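Local atomic coordinates of L544 (Acanthamoeba polyphaga mimivirus, PDB entry 4AMQ), a protein that probably acts as a virion-associated nucleotidyl transferase that uses manganese ions bound by acidic residues of its active site. Residues A[70-75]-A[215-220]; A[103-108]-A[164-169]; A[107-112]-A[177-182]. All blocks are in the same frame, centred on the assembly; numbering follows the deposited sequence.

Interaction 1. Residues A[70-75]-A[215-220]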
loop_
_atom_site.group_PDB
_atom_site.type_symbol
_atom_site.label_atom_id
_atom_site.label_comp_id
_atom_site.label_asym_id
_atom_site.label_seq_id
_atom_site.Cartn_x
_atom_site.Cartn_y
_atom_site.Cartn_z
ATOM N N VAL A 70 9.449 11.145 2.466
ATOM C CA VAL A 70 9.886 11.420 3.826
ATOM C C VAL A 70 9.911 12.934 4.034
ATOM O O VAL A 70 10.551 13.663 3.277
ATOM C CB VAL A 70 11.279 10.816 4.118
ATOM C CG1 VAL A 70 11.824 11.323 5.454
ATOM C CG2 VAL A 70 11.211 9.296 4.110
ATOM N N ASN A 71 9.191 13.401 5.046
ATOM C CA ASN A 71 9.169 14.817 5.392
ATOM C C ASN A 71 9.913 15.015 6.710
ATOM O O ASN A 71 9.463 14.557 7.762
ATOM C CB ASN A 71 7.724 15.311 5.513
ATOM C CG ASN A 71 7.583 16.804 5.251
ATOM O OD1 ASN A 71 8.482 17.442 4.694
ATOM N ND2 ASN A 71 6.445 17.365 5.641
ATOM N N ASN A 72 11.069 15.668 6.650
ATOM C CA ASN A 72 11.845 15.950 7.855
ATOM C C ASN A 72 11.505 17.344 8.372
ATOM O O ASN A 72 11.946 18.345 7.813
ATOM C CB ASN A 72 13.345 15.807 7.578
ATOM C CG ASN A 72 13.750 14.369 7.286
ATOM O OD1 ASN A 72 13.371 13.449 8.010
ATOM N ND2 ASN A 72 14.513 14.170 6.218
ATOM N N VAL A 73 10.708 17.403 9.436
ATOM C CA VAL A 73 10.083 18.662 9.838
ATOM C C VAL A 73 10.661 19.305 11.101
ATOM O O VAL A 73 10.304 20.434 11.436
ATOM C CB VAL A 73 8.549 18.513 9.983
ATOM C CG1 VAL A 73 7.959 17.946 8.701
ATOM C CG2 VAL A 73 8.202 17.626 11.170
ATOM N N HIS A 74 11.544 18.597 11.797
ATOM C CA HIS A 74 12.238 19.173 12.945
ATOM C C HIS A 74 13.392 20.041 12.446
ATOM O O HIS A 74 14.069 19.675 11.487
ATOM C CB HIS A 74 12.764 18.070 13.865
ATOM C CG HIS A 74 13.245 18.567 15.191
ATOM N ND1 HIS A 74 14.487 19.120 15.376
ATOM C CD2 HIS A 74 12.636 18.594 16.408
ATOM C CE1 HIS A 74 14.634 19.471 16.646
ATOM N NE2 HIS A 74 13.521 19.159 17.286
ATOM N N PRO A 75 13.637 21.185 13.104
ATOM C CA PRO A 75 12.961 21.660 14.316
ATOM C C PRO A 75 11.715 22.486 14.019
ATOM O O PRO A 75 10.996 22.851 14.949
ATOM C CB PRO A 75 14.022 22.551 14.961
ATOM C CG PRO A 75 14.735 23.142 13.790
ATOM C CD PRO A 75 14.755 22.071 12.725
ATOM N N ALA A 215 5.895 10.033 5.333
ATOM C CA ALA A 215 6.508 9.751 6.627
ATOM C C ALA A 215 7.013 11.047 7.247
ATOM O O ALA A 215 7.971 11.646 6.764
ATOM C CB ALA A 215 7.645 8.763 6.470
ATOM N N VAL A 216 6.361 11.479 8.318
ATOM C CA VAL A 216 6.710 12.737 8.960
ATOM C C VAL A 216 7.576 12.505 10.197
ATOM O O VAL A 216 7.101 12.002 11.214
ATOM C CB VAL A 216 5.452 13.529 9.345
ATOM C CG1 VAL A 216 5.832 14.832 10.024
ATOM C CG2 VAL A 216 4.595 13.790 8.109
ATOM N N ARG A 217 8.852 12.865 10.094
ATOM C CA ARG A 217 9.774 12.758 11.219
ATOM C C ARG A 217 9.832 14.082 11.969
ATOM O O ARG A 217 10.351 15.072 11.455
ATOM C CB ARG A 217 11.177 12.376 10.740
ATOM C CG ARG A 217 12.089 11.873 11.852
ATOM C CD ARG A 217 13.558 12.029 11.489
ATOM N NE ARG A 217 13.842 11.588 10.126
ATOM C CZ ARG A 217 14.167 10.343 9.790
ATOM N NH1 ARG A 217 14.249 9.401 10.722
ATOM N NH2 ARG A 217 14.409 10.040 8.522
ATOM N N TYR A 218 9.301 14.093 13.186
ATOM C CA TYR A 218 9.234 15.317 13.977
ATOM C C TYR A 218 10.196 15.309 15.170
ATOM O O TYR A 218 10.194 16.237 15.979
ATOM C CB TYR A 218 7.797 15.579 14.440
ATOM C CG TYR A 218 7.181 14.423 15.191
ATOM C CD1 TYR A 218 6.614 13.353 14.509
ATOM C CD2 TYR A 218 7.173 14.395 16.580
ATOM C CE1 TYR A 218 6.052 12.289 15.189
ATOM C CE2 TYR A 218 6.613 13.334 17.269
ATOM C CZ TYR A 218 6.057 12.284 16.569
ATOM O OH TYR A 218 5.496 11.226 17.246
ATOM N N LYS A 219 11.007 14.259 15.273
ATOM C CA LYS A 219 12.091 14.202 16.256
ATOM C C LYS A 219 13.440 14.092 15.551
ATOM O O LYS A 219 13.531 13.516 14.467
ATOM C CB LYS A 219 11.928 13.010 17.202
ATOM C CG LYS A 219 10.864 13.168 18.274
ATOM C CD LYS A 219 11.218 12.319 19.489
ATOM C CE LYS A 219 9.981 11.820 20.220
ATOM N NZ LYS A 219 9.072 12.917 20.634
ATOM N N PRO A 220 14.497 14.637 16.172
ATOM C CA PRO A 220 15.843 14.587 15.591
ATOM C C PRO A 220 16.297 13.154 15.319
ATOM O O PRO A 220 16.045 12.273 16.143
ATOM C CB PRO A 220 16.715 15.217 16.680
ATOM C CG PRO A 220 15.785 16.087 17.454
ATOM C CD PRO A 220 14.475 15.358 17.456
#
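Val70 to Asn72 and Ala215 to Arg217 pair as parallel neighbours in the mixed sheet of the nucleotidyltransferase domain, joining the ends of strands 66-72 and 209-217. Asp66, Asp68 and Asp213, which bind manganese, lie upstream on these same two strands, so the contact ties together the two strands that carry the metal ligands. Three backbone bonds hold the pair: Asn71 N to Ala215 O, Arg217 N to Asn71 O, and Val73 N to Arg217 O at 3.1 Å, the last continuing the pairing just past the strand ends. On the face of Val70 and Ala215, the side chains of Asn72 and Arg217 run side by side. With its chain bent at chi3 (-45°), Arg217 brings NE to within 2.9 Å of Asn72 OD1 in a nearly straight bond, the oxygen lying at the guanidinium edge and close to its plane. On the face of Val216, Val73 CG2 touches both Val216 CG1, 3.8 Å away, and Tyr218 CB, while Val44 and Val45 and strand 196-204 add apolar neighbours. The ring of Tyr218 leads off from strand 66-72, and its hydroxyl is hydrogen-bonded to Val191 O. Beyond the strands, the His74 ring is sandwiched between two prolines: Pro75 CB lies over one face, and on the opposite face Pro220 CG makes a CH-pi contact 3.8 Å from the ring centroid.

Interaction 2. Residues A[103-108]-A[164-169]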
loop_
_atom_site.group_PDB
_atom_site.type_symbol
_atom_site.label_atom_id
_atom_site.label_comp_id
_atom_site.label_asym_id
_atom_site.label_seq_id
_atom_site.Cartn_x
_atom_site.Cartn_y
_atom_site.Cartn_z
ATOM N N TYR A 103 -5.652 7.801 6.761
ATOM C CA TYR A 103 -5.119 7.406 8.058
ATOM C C TYR A 103 -3.932 8.254 8.469
ATOM O O TYR A 103 -3.102 8.627 7.640
ATOM C CB TYR A 103 -4.662 5.944 8.051
ATOM C CG TYR A 103 -5.745 4.913 7.829
ATOM C CD1 TYR A 103 -6.830 4.812 8.691
ATOM C CD2 TYR A 103 -5.655 4.013 6.776
ATOM C CE1 TYR A 103 -7.812 3.857 8.490
ATOM C CE2 TYR A 103 -6.625 3.056 6.571
ATOM C CZ TYR A 103 -7.700 2.982 7.428
ATOM O OH TYR A 103 -8.658 2.024 7.216
ATOM N N VAL A 104 -3.861 8.545 9.760
ATOM C CA VAL A 104 -2.634 9.028 10.370
ATOM C C VAL A 104 -2.118 7.906 11.257
ATOM O O VAL A 104 -2.761 7.540 12.244
ATOM C CB VAL A 104 -2.866 10.293 11.209
ATOM C CG1 VAL A 104 -1.604 10.655 11.975
ATOM C CG2 VAL A 104 -3.302 11.446 10.319
ATOM N N ILE A 105 -0.973 7.343 10.889
ATOM C CA ILE A 105 -0.429 6.202 11.613
ATOM C C ILE A 105 0.645 6.644 12.591
ATOM O O ILE A 105 1.714 7.098 12.191
ATOM C CB ILE A 105 0.167 5.159 10.657
ATOM C CG1 ILE A 105 -0.862 4.751 9.601
ATOM C CG2 ILE A 105 0.650 3.945 11.434
ATOM C CD1 ILE A 105 -0.360 3.695 8.646
ATOM N N CYS A 106 0.349 6.501 13.876
ATOM C CA CYS A 106 1.275 6.888 14.927
ATOM C C CYS A 106 0.919 6.145 16.206
ATOM O O CYS A 106 -0.202 6.250 16.702
ATOM C CB CYS A 106 1.207 8.400 15.160
ATOM S SG CYS A 106 2.518 9.073 16.218
ATOM N N GLY A 107 1.872 5.384 16.734
ATOM C CA GLY A 107 1.663 4.664 17.977
ATOM C C GLY A 107 1.517 3.168 17.790
ATOM O O GLY A 107 1.344 2.686 16.672
ATOM N N THR A 108 1.597 2.428 18.891
ATOM C CA THR A 108 1.422 0.982 18.848
ATOM C C THR A 108 0.590 0.487 20.023
ATOM O O THR A 108 0.546 1.121 21.078
ATOM C CB THR A 108 2.772 0.236 18.842
ATOM O OG1 THR A 108 3.553 0.637 19.975
ATOM C CG2 THR A 108 3.544 0.529 17.561
ATOM N N LYS A 164 -0.142 -1.509 15.030
ATOM C CA LYS A 164 0.090 -0.125 14.625
ATOM C C LYS A 164 -1.208 0.675 14.668
ATOM O O LYS A 164 -2.195 0.302 14.035
ATOM C CB LYS A 164 0.685 -0.065 13.218
ATOM C CG LYS A 164 1.945 -0.888 13.048
ATOM C CD LYS A 164 3.063 -0.400 13.956
ATOM C CE LYS A 164 3.612 0.943 13.499
ATOM N NZ LYS A 164 4.759 1.381 14.345
ATOM N N LEU A 165 -1.203 1.777 15.413
ATOM C CA LEU A 165 -2.394 2.600 15.555
ATOM C C LEU A 165 -2.668 3.442 14.311
ATOM O O LEU A 165 -1.922 4.371 13.994
ATOM C CB LEU A 165 -2.284 3.500 16.787
ATOM C CG LEU A 165 -2.251 2.793 18.145
ATOM C CD1 LEU A 165 -2.125 3.803 19.271
ATOM C CD2 LEU A 165 -3.495 1.936 18.332
ATOM N N ARG A 166 -3.744 3.106 13.605
ATOM C CA ARG A 166 -4.176 3.896 12.461
ATOM C C ARG A 166 -5.295 4.834 12.895
ATOM O O ARG A 166 -6.407 4.393 13.182
ATOM C CB ARG A 166 -4.648 2.988 11.319
ATOM C CG ARG A 166 -3.654 1.895 10.942
ATOM C CD ARG A 166 -3.994 1.242 9.602
ATOM N NE ARG A 166 -5.282 0.554 9.617
ATOM C CZ ARG A 166 -5.737 -0.202 8.620
ATOM N NH1 ARG A 166 -5.006 -0.372 7.528
ATOM N NH2 ARG A 166 -6.921 -0.791 8.715
ATOM N N TRP A 167 -4.995 6.125 12.956
ATOM C CA TRP A 167 -5.981 7.122 13.355
ATOM C C TRP A 167 -6.767 7.621 12.142
ATOM O O TRP A 167 -6.184 7.937 11.104
ATOM C CB TRP A 167 -5.293 8.302 14.052
ATOM C CG TRP A 167 -4.573 7.925 15.320
ATOM C CD1 TRP A 167 -3.460 7.142 15.428
ATOM C CD2 TRP A 167 -4.912 8.323 16.655
ATOM N NE1 TRP A 167 -3.091 7.020 16.745
ATOM C CE2 TRP A 167 -3.967 7.736 17.519
ATOM C CE3 TRP A 167 -5.928 9.113 17.203
ATOM C CZ2 TRP A 167 -4.004 7.915 18.901
ATOM C CZ3 TRP A 167 -5.964 9.290 18.575
ATOM C CH2 TRP A 167 -5.009 8.693 19.408
ATOM N N THR A 168 -8.090 7.681 12.267
ATOM C CA THR A 168 -8.910 8.327 11.248
ATOM C C THR A 168 -8.855 9.832 11.470
ATOM O O THR A 168 -8.418 10.290 12.529
ATOM C CB THR A 168 -10.381 7.869 11.306
ATOM O OG1 THR A 168 -10.926 8.174 12.594
ATOM C CG2 THR A 168 -10.493 6.372 11.052
ATOM N N SER A 169 -9.296 10.598 10.477
ATOM C CA SER A 169 -9.314 12.054 10.587
ATOM C C SER A 169 -10.154 12.524 11.767
ATOM O O SER A 169 -9.775 13.456 12.469
ATOM C CB SER A 169 -9.832 12.693 9.295
ATOM O OG SER A 169 -8.862 12.621 8.265
#
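Val104 and Trp167 form a hydrogen-bonded antiparallel pair, with Trp167 N 2.7 Å from Val104 O and Val104 N 2.8 Å from Trp167 O. Cys106 N to Leu165 O and Leu165 N to Gly107 O carry the pairing onward, but between Ile105-Arg166 and Thr108-Lys164 the register slips by one residue, a beta bulge. The bulge is marked by Gly107, whose positive phi (108°) suits glycine. Cys106 O there receives a side-chain donor: Trp167 NE1 reaches it at 3.0 Å, in the carbonyl plane but tilted from the indole plane, which draws the N-H edge of the indole toward strand 99-108. Phe187 meets the same indole edge-to-face, and Val190 packs against it.

On the face of Ile105, the guanidinium of Arg166 lies flat on Tyr103, planes 14° apart and centres 4.4 Å from each other. The bend at chi3 (-63°) turns the group over the outer part of the ring, with Arg166 CZ off the ring centre and Arg166 NH2 3.6 Å from Tyr103 OH. Farther along, Lys164, bent at chi2 and chi3, runs beside Thr108, its NZ 3.5 Å from Thr108 CG2, while Leu165 CB and CG rest against the Gly107 backbone. The chemistry differs between the faces: a cation-pi stack carries one, whereas on the other an indole N-H satisfies a buried carbonyl and probably helps hold the bulge in shape at the sheet's edge strand.

Interaction 3. Residues A[107-112]-A[177-182]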
loop_
_atom_site.group_PDB
_atom_site.type_symbol
_atom_site.label_atom_id
_atom_site.label_comp_id
_atom_site.label_asym_id
_atom_site.label_seq_id
_atom_site.Cartn_x
_atom_site.Cartn_y
_atom_site.Cartn_z
ATOM N N GLY A 107 1.872 5.384 16.734
ATOM C CA GLY A 107 1.663 4.664 17.977
ATOM C C GLY A 107 1.517 3.168 17.790
ATOM O O GLY A 107 1.344 2.686 16.672
ATOM N N THR A 108 1.597 2.428 18.891
ATOM C CA THR A 108 1.422 0.982 18.848
ATOM C C THR A 108 0.590 0.487 20.023
ATOM O O THR A 108 0.546 1.121 21.078
ATOM C CB THR A 108 2.772 0.236 18.842
ATOM O OG1 THR A 108 3.553 0.637 19.975
ATOM C CG2 THR A 108 3.544 0.529 17.561
ATOM N N ASP A 109 -0.076 -0.644 19.824
ATOM C CA ASP A 109 -0.840 -1.296 20.879
ATOM C C ASP A 109 -0.089 -2.553 21.297
ATOM O O ASP A 109 -0.278 -3.623 20.716
ATOM C CB ASP A 109 -2.243 -1.650 20.381
ATOM C CG ASP A 109 -3.128 -2.213 21.477
ATOM O OD1 ASP A 109 -2.600 -2.555 22.557
ATOM O OD2 ASP A 109 -4.352 -2.321 21.255
ATOM N N ASP A 110 0.764 -2.419 22.307
ATOM C CA ASP A 110 1.713 -3.471 22.669
ATOM C C ASP A 110 1.078 -4.791 23.120
ATOM O O ASP A 110 1.774 -5.798 23.267
ATOM C CB ASP A 110 2.709 -2.959 23.716
ATOM C CG ASP A 110 3.679 -1.940 23.144
ATOM O OD1 ASP A 110 4.001 -2.034 21.940
ATOM O OD2 ASP A 110 4.117 -1.043 23.895
ATOM N N ARG A 111 -0.236 -4.787 23.336
ATOM C CA ARG A 111 -0.954 -6.012 23.680
ATOM C C ARG A 111 -0.927 -6.975 22.498
ATOM O O ARG A 111 -1.140 -8.178 22.656
ATOM C CB ARG A 111 -2.403 -5.706 24.068
ATOM C CG ARG A 111 -2.556 -4.760 25.250
ATOM C CD ARG A 111 -4.024 -4.390 25.484
ATOM N NE ARG A 111 -4.619 -3.744 24.316
ATOM C CZ ARG A 111 -5.925 -3.564 24.137
ATOM N NH1 ARG A 111 -6.792 -3.982 25.050
ATOM N NH2 ARG A 111 -6.369 -2.969 23.037
ATOM N N PHE A 112 -0.664 -6.432 21.313
ATOM C CA PHE A 112 -0.535 -7.237 20.110
ATOM C C PHE A 112 0.935 -7.415 19.755
ATOM O O PHE A 112 1.262 -7.914 18.681
ATOM C CB PHE A 112 -1.312 -6.600 18.954
ATOM C CG PHE A 112 -2.795 -6.545 19.188
ATOM C CD1 PHE A 112 -3.596 -7.632 18.882
ATOM C CD2 PHE A 112 -3.388 -5.411 19.721
ATOM C CE1 PHE A 112 -4.956 -7.589 19.100
ATOM C CE2 PHE A 112 -4.748 -5.363 19.941
ATOM C CZ PHE A 112 -5.531 -6.454 19.631
ATOM N N LYS A 177 -8.698 8.050 20.767
ATOM C CA LYS A 177 -9.007 6.831 20.027
ATOM C C LYS A 177 -9.359 5.700 20.991
ATOM O O LYS A 177 -8.717 5.543 22.029
ATOM C CB LYS A 177 -7.810 6.433 19.156
ATOM C CG LYS A 177 -7.993 5.166 18.328
ATOM C CD LYS A 177 -6.723 4.850 17.540
ATOM C CE LYS A 177 -6.859 3.577 16.714
ATOM N NZ LYS A 177 -7.877 3.703 15.631
ATOM N N ILE A 178 -10.384 4.924 20.655
ATOM C CA ILE A 178 -10.747 3.760 21.456
ATOM C C ILE A 178 -10.178 2.495 20.823
ATOM O O ILE A 178 -10.424 2.216 19.650
ATOM C CB ILE A 178 -12.275 3.591 21.588
ATOM C CG1 ILE A 178 -12.953 4.925 21.904
ATOM C CG2 ILE A 178 -12.602 2.554 22.656
ATOM C CD1 ILE A 178 -12.861 5.337 23.354
ATOM N N LEU A 179 -9.420 1.733 21.602
ATOM C CA LEU A 179 -8.835 0.487 21.121
ATOM C C LEU A 179 -9.732 -0.701 21.445
ATOM O O LEU A 179 -10.719 -0.570 22.170
ATOM C CB LEU A 179 -7.451 0.266 21.740
ATOM C CG LEU A 179 -6.270 1.116 21.260
ATOM C CD1 LEU A 179 -6.696 2.164 20.238
ATOM C CD2 LEU A 179 -5.563 1.765 22.441
ATOM N N ARG A 180 -9.384 -1.863 20.898
ATOM C CA ARG A 180 -10.095 -3.098 21.197
ATOM C C ARG A 180 -10.236 -3.273 22.706
ATOM O O ARG A 180 -9.336 -2.906 23.469
ATOM C CB ARG A 180 -9.352 -4.302 20.610
ATOM C CG ARG A 180 -9.351 -4.376 19.086
ATOM C CD ARG A 180 -10.675 -4.901 18.543
ATOM N NE ARG A 180 -10.668 -5.012 17.085
ATOM C CZ ARG A 180 -10.306 -6.108 16.427
ATOM N NH1 ARG A 180 -9.913 -7.182 17.095
ATOM N NH2 ARG A 180 -10.327 -6.134 15.101
ATOM N N GLY A 181 -11.366 -3.829 23.134
ATOM C CA GLY A 181 -11.604 -4.078 24.544
ATOM C C GLY A 181 -12.081 -2.850 25.293
ATOM O O GLY A 181 -12.425 -2.928 26.472
ATOM N N GLY A 182 -12.096 -1.710 24.609
ATOM C CA GLY A 182 -12.568 -0.473 25.205
ATOM C C GLY A 182 -11.473 0.387 25.811
ATOM O O GLY A 182 -11.757 1.352 26.522
#
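A short 3-10 turn, Asp110 to Phe112, follows strand 99-108 and meets the turn that leads out of strand 176-178, a short strand paired with 184-186 in a separate two-stranded hairpin. Arg111 makes the bridge. Its NH1 and NH2 converge end-on on one acceptor, Arg180 O, at 3.2 and 3.0 Å; the oxygen lies in the guanidinium plane, and both nitrogens reach it from the same face of its carbonyl. A second grip fixes the guanidinium from the side: NE donates to Asp109 OD1 at 2.9 Å and NH2 to Asp109 OD2 at 2.8 Å, each carboxylate oxygen using its syn lone pair. NH2 is thus shared between the carboxylate and the carbonyl. With CG anti to its own nitrogen (chi1 -175°), Asp109 presents the carboxylate to the arginine, and OD1 also takes a weak bond from Arg111 N. The doubly held group can hardly rotate, and the neighbouring carboxylate probably stabilises its positive charge.

Leu179 packs against this network, its CB 3.6 Å from Arg111 NH2 and its CG 3.9 Å from Asp109 OD2, while Leu165 and Val185 touch the same leucine. Phe112 CZ approaches Arg180 CG more loosely, at 4.4 Å; the guanidinium of Arg180 is directed elsewhere, its NH1 bonding to Ile127 O. Phe112 N bonds to Asp109 O, closing the turn. The arrangement is that of a side-on Asp-Arg salt bridge whose arginine also binds a backbone carbonyl, here joining the end of a central-sheet strand to the turn of a beta hairpin.

Overall arrangement
All three contacts lie in the nucleotidyltransferase domain, and interactions 2 and 3 are nested along the chain within the loop closed by interaction 1. Interactions 1 and 2 belong to the same mixed sheet, their centres about 17 Å apart; strand 196-204 lies between their strand pairs, and Tyr218 OH packs against Cys106 SG at 3.8 Å. Interactions 2 and 3 share Gly107 and Thr108 of strand 99-108, with centres about 11 Å apart. Lys177 NZ probably hydrogen-bonds to Arg166 O, and Leu165 meets Leu179, linking the edge strand to the small hairpin. Together they connect the metal-binding strands, through the sheet, to the edge strand 164-167 and the small hairpin packed against it.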